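Local coordinates for protein xyloglucan-specific endo-beta-1,4-glucanase BoGH9A (Bacteroides ovatus, PDB 6DHT) that cleaves the beta-1,4-glucan backbone of xyloglucan internally, releasing xyloglucan oligosaccharides, as a family 9 glycoside hydrolase, at residues E42-A48 and K85-N91; Y61-S65 and E420-F424. One frame throughout, in Å; residues are numbered along the deposited sequence.

Contact 1 of 2, residues E42-A48 and K85-N91; sequences EFVIWDA and KYILKVN
I45 and L88 meet through these torsions: I45 turns CG1 beside its own backbone N (chi1 -53°) and folds CD1 back at chi2, while L88 sets CG anti to its N. The result is that I45 CD1 lies 3.8 Å from L88 CG, the two side chains passing at a slant. The other branch of I45, CG2, reaches the Y86 ring at CD1, 3.9 Å away, on an oblique approach. I45 CD1 also sits in the plane of the F43 ring, at its edge, and F43 CB touches V90 CG2. F43, I45, L88 and V90 thus share one face of the sheet; F43, L88 and V90 rest on L75 of strand 72-76, and F43 also on F77. The backbones that carry them run antiparallel, with strand axes 4.5 Å apart and at 153°. V44 with K89 and W46 with I87 are hydrogen-bonded pairs; the bond from I87 N to W46 O measures 2.7 Å, and that from A48 N to K85 O, 3.0 Å long, continues the pattern but with its donor tilted 28° from the carbonyl plane. These are the two central strands of the four-stranded antiparallel sheet 53-58, 42-47, 84-90, 93-99 in the N-terminal Ig-like domain found in many family 9 cellulases. On the outer face the W46 indole lies over V44 CG1 with one ring face, and K89 CG comes within 4.1 Å of W46 CD1. I87 CG1 packs against A48 CB near the end of strand 42-47. At the other end a water donates to E42 O at 2.7 Å. A second water lies within hydrogen-bonding reach of D47 OD1 and K85 O, though it has more acceptors around it than protons to give; D47 OD1 also accepts the backbone N-H groups of V49 and S50.

Contact 2 of 2, residues Y61-S65 and E420-F424; sequences YTAKS and EQTPF
Y61 delivers its hydroxyl to the backbone of Q421: OH donates to Q421 O over 2.7 Å. The acceptor geometry is specific, since the donor lies in the carbonyl plane on a lone pair, with a C=O...donor angle of 116°. Y61 gets there by swinging CG opposite its backbone N (chi1 176°), which carries the ring out toward 420-424, and the oxygen arrives near the plane of that ring, at its edge. T422 O also lies at the ring edge but is more distant. The Q421 side chain takes another course. Its CG stands beside the backbone N and the chain bends at chi2, while CB rests 3.4 Å from Y61 OH. The tyrosine ring and the glutamine amide are turned 89° apart, almost perpendicular, so the planes do not stack. Apolar contact takes over further along. A63 CB points toward 420-424 and lies 4.1 Å from P423 CG, and it is also 3.7 Å from Q421 O. The pyrrolidine of P423 advances the same CG onto the peptide between K64 and S65: CG is 3.6 Å from both K64 C and S65 N. P423 thus packs the CG corner of its ring against main chain, and the pair A63 and P423 gives the closest approach of CA atoms, 5.0 Å. The contact is a small interdomain seam, burying 228 Å² in total between the Ig-like domain and the family 9 catalytic domain. Strand 62-63 is an outermost strand of its four-stranded sheet, paired with strand 72-76, whose R72 also touches P423 and F424; the facing loop lies between helices 395-416 and 439-458, and E420 forms a salt bridge with R469 of helix 461-474.

Contact 1 lies within the Ig-like domain, whereas contact 2 joins that domain to the catalytic domain through segments 355 residues apart. Their centres are 21 Å apart and their nearest atoms about 8 Å, so neither touches the other. They engage different sheets: contact 1 pairs the inner strands of one, and contact 2 uses an outermost strand of the other. Strand 72-76 relates them, since its L75 meets the buried face of contact 1 and its R72 borders P423 in contact 2. Contact 1 combines repeated backbone bonds with one buried apolar face and one solvent-side face; contact 2, mostly surface apart from buried P423 and S65, has one hydroxyl bond and proline packing over well under half the area.

Contact 1 of 2, residues E42-A48 and K85-N91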
ATOM      1  N   GLU A  42      32.413 -15.000 -12.902  1.00 28.66           N
ATOM      2  CA  GLU A  42      32.284 -16.034 -11.888  1.00 29.91           C
ATOM      3  C   GLU A  42      31.890 -15.442 -10.529  1.00 27.40           C
ATOM      4  O   GLU A  42      32.300 -14.343 -10.195  1.00 25.22           O
ATOM      5  CB  GLU A  42      33.636 -16.722 -11.782  1.00 33.03           C
ATOM      6  CG  GLU A  42      33.743 -17.818 -10.778  1.00 39.59           C
ATOM      7  CD  GLU A  42      35.126 -18.440 -10.803  1.00 47.88           C
ATOM      8  OE1 GLU A  42      35.592 -18.786 -11.909  1.00 46.70           O
ATOM      9  OE2 GLU A  42      35.751 -18.562  -9.728  1.00 53.77           O
ATOM     10  N   PHE A  43      31.097 -16.177  -9.748  1.00 25.41           N
ATOM     11  CA  PHE A  43      30.880 -15.818  -8.349  1.00 20.50           C
ATOM     12  C   PHE A  43      30.894 -17.043  -7.467  1.00 19.49           C
ATOM     13  O   PHE A  43      30.730 -18.169  -7.948  1.00 23.49           O
ATOM     14  CB  PHE A  43      29.563 -15.035  -8.160  1.00 20.46           C
ATOM     15  CG  PHE A  43      28.316 -15.881  -8.242  1.00 22.28           C
ATOM     16  CD1 PHE A  43      27.741 -16.181  -9.466  1.00 22.12           C
ATOM     17  CD2 PHE A  43      27.725 -16.362  -7.088  1.00 23.15           C
ATOM     18  CE1 PHE A  43      26.592 -16.963  -9.535  1.00 23.28           C
ATOM     19  CE2 PHE A  43      26.571 -17.130  -7.149  1.00 22.15           C
ATOM     20  CZ  PHE A  43      26.013 -17.431  -8.371  1.00 21.49           C
ATOM     21  N   VAL A  44      31.098 -16.817  -6.171  1.00 20.36           N
ATOM     22  CA  VAL A  44      31.181 -17.895  -5.189  1.00 22.96           C
ATOM     23  C   VAL A  44      30.373 -17.525  -3.943  1.00 24.32           C
ATOM     24  O   VAL A  44      30.375 -16.376  -3.510  1.00 23.93           O
ATOM     25  CB  VAL A  44      32.653 -18.182  -4.786  1.00 25.40           C
ATOM     26  CG1 VAL A  44      32.736 -19.331  -3.817  1.00 24.70           C
ATOM     27  CG2 VAL A  44      33.478 -18.481  -6.021  1.00 26.57           C
ATOM     28  N   ILE A  45      29.676 -18.511  -3.390  1.00 23.36           N
ATOM     29  CA  ILE A  45      29.027 -18.353  -2.102  1.00 24.63           C
ATOM     30  C   ILE A  45      29.811 -19.135  -1.051  1.00 23.79           C
ATOM     31  O   ILE A  45      30.110 -20.320  -1.249  1.00 22.76           O
ATOM     32  CB  ILE A  45      27.573 -18.887  -2.144  1.00 23.60           C
ATOM     33  CG1 ILE A  45      26.791 -18.244  -3.310  1.00 27.17           C
ATOM     34  CG2 ILE A  45      26.882 -18.698  -0.794  1.00 23.33           C
ATOM     35  CD1 ILE A  45      26.648 -16.755  -3.249  1.00 28.27           C
ATOM     36  N   TRP A  46      30.135 -18.460   0.053  1.00 24.11           N
ATOM     37  CA  TRP A  46      30.799 -19.076   1.204  1.00 26.90           C
ATOM     38  C   TRP A  46      29.931 -19.061   2.451  1.00 25.79           C
ATOM     39  O   TRP A  46      29.213 -18.097   2.690  1.00 25.42           O
ATOM     40  CB  TRP A  46      32.067 -18.283   1.534  1.00 29.16           C
ATOM     41  CG  TRP A  46      33.051 -18.218   0.427  1.00 28.91           C
ATOM     42  CD1 TRP A  46      33.183 -17.231  -0.497  1.00 25.08           C
ATOM     43  CD2 TRP A  46      34.048 -19.196   0.121  1.00 23.99           C
ATOM     44  NE1 TRP A  46      34.210 -17.531  -1.363  1.00 28.19           N
ATOM     45  CE2 TRP A  46      34.747 -18.740  -1.008  1.00 27.28           C
ATOM     46  CE3 TRP A  46      34.398 -20.423   0.682  1.00 24.49           C
ATOM     47  CZ2 TRP A  46      35.793 -19.461  -1.582  1.00 25.74           C
ATOM     48  CZ3 TRP A  46      35.439 -21.137   0.113  1.00 32.32           C
ATOM     49  CH2 TRP A  46      36.119 -20.653  -1.008  1.00 31.20           C
ATOM     50  N   ASP A  47      30.007 -20.108   3.256  1.00 24.07           N
ATOM     51  CA  ASP A  47      29.377 -20.106   4.570  1.00 24.09           C
ATOM     52  C   ASP A  47      30.169 -19.126   5.434  1.00 30.13           C
ATOM     53  O   ASP A  47      31.383 -19.274   5.596  1.00 29.02           O
ATOM     54  CB  ASP A  47      29.380 -21.526   5.155  1.00 26.44           C
ATOM     55  CG  ASP A  47      28.684 -21.625   6.509  1.00 26.79           C
ATOM     56  OD1 ASP A  47      28.941 -20.787   7.392  1.00 29.24           O
ATOM     57  OD2 ASP A  47      27.875 -22.567   6.703  1.00 40.68           O
ATOM     58  N   ALA A  48      29.504 -18.111   5.975  1.00 26.30           N
ATOM     59  CA  ALA A  48      30.209 -17.019   6.638  1.00 28.81           C
ATOM     60  C   ALA A  48      30.865 -17.465   7.938  1.00 26.79           C
ATOM     61  O   ALA A  48      31.839 -16.861   8.388  1.00 37.59           O
ATOM     62  CB  ALA A  48      29.258 -15.848   6.900  1.00 29.92           C
ATOM     63  N   LYS A  85      24.078 -17.745   7.449  1.00 23.94           N
ATOM     64  CA  LYS A  85      24.664 -16.498   6.972  1.00 22.30           C
ATOM     65  C   LYS A  85      25.765 -16.840   5.991  1.00 25.17           C
ATOM     66  O   LYS A  85      26.569 -17.738   6.251  1.00 23.69           O
ATOM     67  CB  LYS A  85      25.229 -15.685   8.141  1.00 23.65           C
ATOM     68  CG  LYS A  85      25.834 -14.360   7.734  1.00 25.31           C
ATOM     69  CD  LYS A  85      26.431 -13.612   8.928  1.00 31.70           C
ATOM     70  CE  LYS A  85      27.117 -12.344   8.466  1.00 35.04           C
ATOM     71  NZ  LYS A  85      27.632 -11.509   9.594  1.00 49.29           N
ATOM     72  N   TYR A  86      25.777 -16.142   4.863  1.00 20.51           N
ATOM     73  CA  TYR A  86      26.633 -16.489   3.730  1.00 22.88           C
ATOM     74  C   TYR A  86      27.363 -15.257   3.213  1.00 23.23           C
ATOM     75  O   TYR A  86      26.954 -14.118   3.466  1.00 23.09           O
ATOM     76  CB  TYR A  86      25.806 -17.110   2.595  1.00 19.67           C
ATOM     77  CG  TYR A  86      25.191 -18.421   2.981  1.00 21.21           C
ATOM     78  CD1 TYR A  86      25.890 -19.612   2.818  1.00 19.90           C
ATOM     79  CD2 TYR A  86      23.921 -18.471   3.532  1.00 19.19           C
ATOM     80  CE1 TYR A  86      25.344 -20.801   3.185  1.00 22.21           C
ATOM     81  CE2 TYR A  86      23.362 -19.660   3.904  1.00 22.91           C
ATOM     82  CZ  TYR A  86      24.083 -20.834   3.721  1.00 19.95           C
ATOM     83  OH  TYR A  86      23.550 -22.042   4.089  1.00 23.71           O
ATOM     84  N   ILE A  87      28.460 -15.490   2.500  1.00 23.80           N
ATOM     85  CA  ILE A  87      29.169 -14.417   1.824  1.00 20.69           C
ATOM     86  C   ILE A  87      29.155 -14.647   0.325  1.00 21.34           C
ATOM     87  O   ILE A  87      29.506 -15.733  -0.138  1.00 26.49           O
ATOM     88  CB  ILE A  87      30.642 -14.354   2.260  1.00 23.98           C
ATOM     89  CG1 ILE A  87      30.764 -14.282   3.784  1.00 23.74           C
ATOM     90  CG2 ILE A  87      31.346 -13.161   1.596  1.00 29.26           C
ATOM     91  CD1 ILE A  87      32.186 -14.595   4.273  1.00 29.47           C
ATOM     92  N   LEU A  88      28.747 -13.630  -0.421  1.00 21.43           N
ATOM     93  CA  LEU A  88      28.782 -13.661  -1.873  1.00 24.22           C
ATOM     94  C   LEU A  88      30.026 -12.901  -2.316  1.00 25.19           C
ATOM     95  O   LEU A  88      30.135 -11.712  -2.060  1.00 25.64           O
ATOM     96  CB  LEU A  88      27.532 -12.988  -2.459  1.00 24.30           C
ATOM     97  CG  LEU A  88      27.271 -13.117  -3.971  1.00 28.54           C
ATOM     98  CD1 LEU A  88      25.848 -12.667  -4.284  1.00 29.89           C
ATOM     99  CD2 LEU A  88      28.175 -12.315  -4.802  1.00 34.51           C
ATOM    100  N   LYS A  89      30.949 -13.583  -2.984  1.00 23.12           N
ATOM    101  CA  LYS A  89      32.141 -12.926  -3.533  1.00 25.08           C
ATOM    102  C   LYS A  89      32.067 -12.901  -5.057  1.00 20.68           C
ATOM    103  O   LYS A  89      31.828 -13.936  -5.685  1.00 25.15           O
ATOM    104  CB  LYS A  89      33.425 -13.632  -3.076  1.00 29.92           C
ATOM    105  CG  LYS A  89      33.857 -13.334  -1.643  1.00 34.25           C
ATOM    106  CD  LYS A  89      35.376 -13.526  -1.489  1.00 46.14           C
ATOM    107  CE  LYS A  89      35.837 -13.454  -0.037  1.00 50.48           C
ATOM    108  NZ  LYS A  89      35.237 -12.307   0.714  1.00 57.61           N
ATOM    109  N   VAL A  90      32.254 -11.714  -5.630  1.00 24.68           N
ATOM    110  CA  VAL A  90      32.291 -11.507  -7.076  1.00 28.80           C
ATOM    111  C   VAL A  90      33.440 -10.575  -7.374  1.00 32.96           C
ATOM    112  O   VAL A  90      33.414  -9.417  -6.957  1.00 34.08           O
ATOM    113  CB  VAL A  90      31.049 -10.778  -7.642  1.00 36.05           C
ATOM    114  CG1 VAL A  90      31.005 -10.925  -9.161  1.00 36.57           C
ATOM    115  CG2 VAL A  90      29.815 -11.294  -7.044  1.00 40.22           C
ATOM    116  N   ASN A  91      34.431 -11.072  -8.109  1.00 37.05           N
ATOM    117  CA  ASN A  91      35.593 -10.267  -8.471  1.00 38.31           C
ATOM    118  C   ASN A  91      36.236  -9.722  -7.200  1.00 32.79           C
ATOM    119  O   ASN A  91      36.597 -10.492  -6.311  1.00 43.05           O
ATOM    120  CB  ASN A  91      35.183  -9.150  -9.431  1.00 39.59           C
ATOM    121  CG  ASN A  91      34.751  -9.681 -10.801  1.00 49.45           C
ATOM    122  OD1 ASN A  91      34.408 -10.863 -10.946  1.00 44.43           O
ATOM    123  ND2 ASN A  91      34.771  -8.810 -11.813  1.00 44.45           N
TER
HETATM  124  O   HOH W   1      34.584 -13.258  -9.402  1.00 36.86           O
HETATM  125  O   HOH W   2      24.497 -22.531   7.404  1.00 43.06           O
HETATM  126  O   HOH W   3      26.291 -20.052   7.937  1.00 44.08           O

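Contact 2 of 2, residues Y61-S65 and E420-F424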
ATOM      1  N   TYR A  61      24.587 -15.027 -17.207  1.00 25.29           N
ATOM      2  CA  TYR A  61      23.754 -14.241 -18.103  1.00 22.15           C
ATOM      3  C   TYR A  61      23.947 -12.764 -17.857  1.00 24.02           C
ATOM      4  O   TYR A  61      24.066 -12.325 -16.710  1.00 25.67           O
ATOM      5  CB  TYR A  61      22.274 -14.586 -17.868  1.00 22.40           C
ATOM      6  CG  TYR A  61      21.310 -13.759 -18.683  1.00 23.48           C
ATOM      7  CD1 TYR A  61      21.070 -14.056 -20.015  1.00 29.86           C
ATOM      8  CD2 TYR A  61      20.617 -12.690 -18.116  1.00 25.47           C
ATOM      9  CE1 TYR A  61      20.195 -13.306 -20.775  1.00 29.60           C
ATOM     10  CE2 TYR A  61      19.740 -11.928 -18.871  1.00 22.66           C
ATOM     11  CZ  TYR A  61      19.518 -12.251 -20.197  1.00 26.40           C
ATOM     12  OH  TYR A  61      18.649 -11.510 -20.965  1.00 27.87           O
ATOM     13  N   THR A  62      23.970 -11.993 -18.941  1.00 24.57           N
ATOM     14  CA  THR A  62      24.056 -10.543 -18.852  1.00 23.26           C
ATOM     15  C   THR A  62      22.994  -9.929 -19.741  1.00 28.19           C
ATOM     16  O   THR A  62      22.545 -10.557 -20.697  1.00 30.73           O
ATOM     17  CB  THR A  62      25.438  -9.999 -19.283  1.00 26.97           C
ATOM     18  OG1 THR A  62      25.651 -10.298 -20.669  1.00 33.33           O
ATOM     19  CG2 THR A  62      26.529 -10.618 -18.457  1.00 25.68           C
ATOM     20  N   ALA A  63      22.597  -8.703 -19.419  1.00 24.19           N
ATOM     21  CA  ALA A  63      21.609  -7.983 -20.190  1.00 22.11           C
ATOM     22  C   ALA A  63      21.748  -6.500 -19.949  1.00 22.61           C
ATOM     23  O   ALA A  63      22.374  -6.073 -18.979  1.00 25.18           O
ATOM     24  CB  ALA A  63      20.203  -8.429 -19.802  1.00 23.80           C
ATOM     25  N   LYS A  64      21.152  -5.724 -20.840  1.00 23.94           N
ATOM     26  CA  LYS A  64      21.096  -4.294 -20.705  1.00 26.50           C
ATOM     27  C   LYS A  64      19.660  -3.847 -20.902  1.00 24.17           C
ATOM     28  O   LYS A  64      18.903  -4.497 -21.621  1.00 25.40           O
ATOM     29  CB  LYS A  64      21.999  -3.628 -21.752  1.00 29.27           C
ATOM     30  CG  LYS A  64      23.459  -4.034 -21.667  1.00 27.77           C
ATOM     31  CD  LYS A  64      24.353  -3.056 -22.438  1.00 31.86           C
ATOM     32  CE  LYS A  64      25.816  -3.494 -22.416  1.00 39.98           C
ATOM     33  NZ  LYS A  64      26.690  -2.482 -23.071  1.00 40.81           N
ATOM     34  N   SER A  65      19.289  -2.753 -20.242  1.00 27.02           N
ATOM     35  CA  SER A  65      18.023  -2.082 -20.502  1.00 26.37           C
ATOM     36  C   SER A  65      18.186  -1.190 -21.721  1.00 26.24           C
ATOM     37  O   SER A  65      19.306  -0.926 -22.157  1.00 30.53           O
ATOM     38  CB  SER A  65      17.616  -1.212 -19.310  1.00 27.18           C
ATOM     39  OG  SER A  65      18.570  -0.184 -19.102  1.00 27.95           O
ATOM     40  N   GLU A 420      12.487 -13.321 -16.947  1.00 22.93           N
ATOM     41  CA  GLU A 420      13.754 -13.983 -16.627  1.00 25.50           C
ATOM     42  C   GLU A 420      14.951 -13.477 -17.428  1.00 28.19           C
ATOM     43  O   GLU A 420      16.100 -13.804 -17.103  1.00 29.78           O
ATOM     44  CB  GLU A 420      13.621 -15.484 -16.809  1.00 28.36           C
ATOM     45  CG  GLU A 420      12.744 -16.092 -15.745  1.00 24.91           C
ATOM     46  CD  GLU A 420      12.698 -17.602 -15.781  1.00 39.73           C
ATOM     47  OE1 GLU A 420      13.233 -18.197 -16.745  1.00 44.92           O
ATOM     48  OE2 GLU A 420      12.123 -18.191 -14.838  1.00 34.14           O
ATOM     49  N   GLN A 421      14.680 -12.707 -18.477  1.00 23.48           N
ATOM     50  CA  GLN A 421      15.739 -12.142 -19.311  1.00 25.41           C
ATOM     51  C   GLN A 421      16.005 -10.674 -18.999  1.00 27.76           C
ATOM     52  O   GLN A 421      16.903 -10.051 -19.590  1.00 24.89           O
ATOM     53  CB  GLN A 421      15.389 -12.277 -20.795  1.00 27.17           C
ATOM     54  CG  GLN A 421      15.592 -13.660 -21.369  1.00 33.36           C
ATOM     55  CD  GLN A 421      14.578 -14.641 -20.881  1.00 33.80           C
ATOM     56  OE1 GLN A 421      13.386 -14.507 -21.161  1.00 37.45           O
ATOM     57  NE2 GLN A 421      15.034 -15.636 -20.132  1.00 37.57           N
ATOM     58  N   THR A 422      15.227 -10.088 -18.092  1.00 22.74           N
ATOM     59  CA  THR A 422      15.443  -8.695 -17.729  1.00 20.99           C
ATOM     60  C   THR A 422      16.774  -8.505 -16.966  1.00 15.10           C
ATOM     61  O   THR A 422      17.232  -9.419 -16.278  1.00 18.60           O
ATOM     62  CB  THR A 422      14.264  -8.130 -16.887  1.00 20.36           C
ATOM     63  OG1 THR A 422      14.112  -8.890 -15.683  1.00 18.70           O
ATOM     64  CG2 THR A 422      12.964  -8.153 -17.692  1.00 24.57           C
ATOM     65  N   PRO A 423      17.368  -7.318 -17.080  1.00 19.93           N
ATOM     66  CA  PRO A 423      18.593  -7.029 -16.332  1.00 19.68           C
ATOM     67  C   PRO A 423      18.491  -7.275 -14.835  1.00 18.11           C
ATOM     68  O   PRO A 423      19.404  -7.860 -14.251  1.00 19.47           O
ATOM     69  CB  PRO A 423      18.851  -5.554 -16.634  1.00 21.22           C
ATOM     70  CG  PRO A 423      18.267  -5.345 -17.974  1.00 23.39           C
ATOM     71  CD  PRO A 423      17.032  -6.231 -18.009  1.00 21.41           C
ATOM     72  N   PHE A 424      17.354  -6.919 -14.227  1.00 19.01           N
ATOM     73  CA  PHE A 424      17.215  -7.088 -12.779  1.00 18.11           C
ATOM     74  C   PHE A 424      16.344  -8.281 -12.396  1.00 17.29           C
ATOM     75  O   PHE A 424      16.016  -8.458 -11.228  1.00 20.43           O
ATOM     76  CB  PHE A 424      16.755  -5.782 -12.134  1.00 17.29           C
ATOM     77  CG  PHE A 424      17.842  -4.746 -12.075  1.00 17.01           C
ATOM     78  CD1 PHE A 424      18.883  -4.888 -11.188  1.00 16.02           C
ATOM     79  CD2 PHE A 424      17.803  -3.639 -12.888  1.00 18.07           C
ATOM     80  CE1 PHE A 424      19.912  -3.972 -11.148  1.00 18.22           C
ATOM     81  CE2 PHE A 424      18.834  -2.708 -12.842  1.00 20.32           C
ATOM     82  CZ  PHE A 424      19.867  -2.884 -11.956  1.00 16.83           C
TER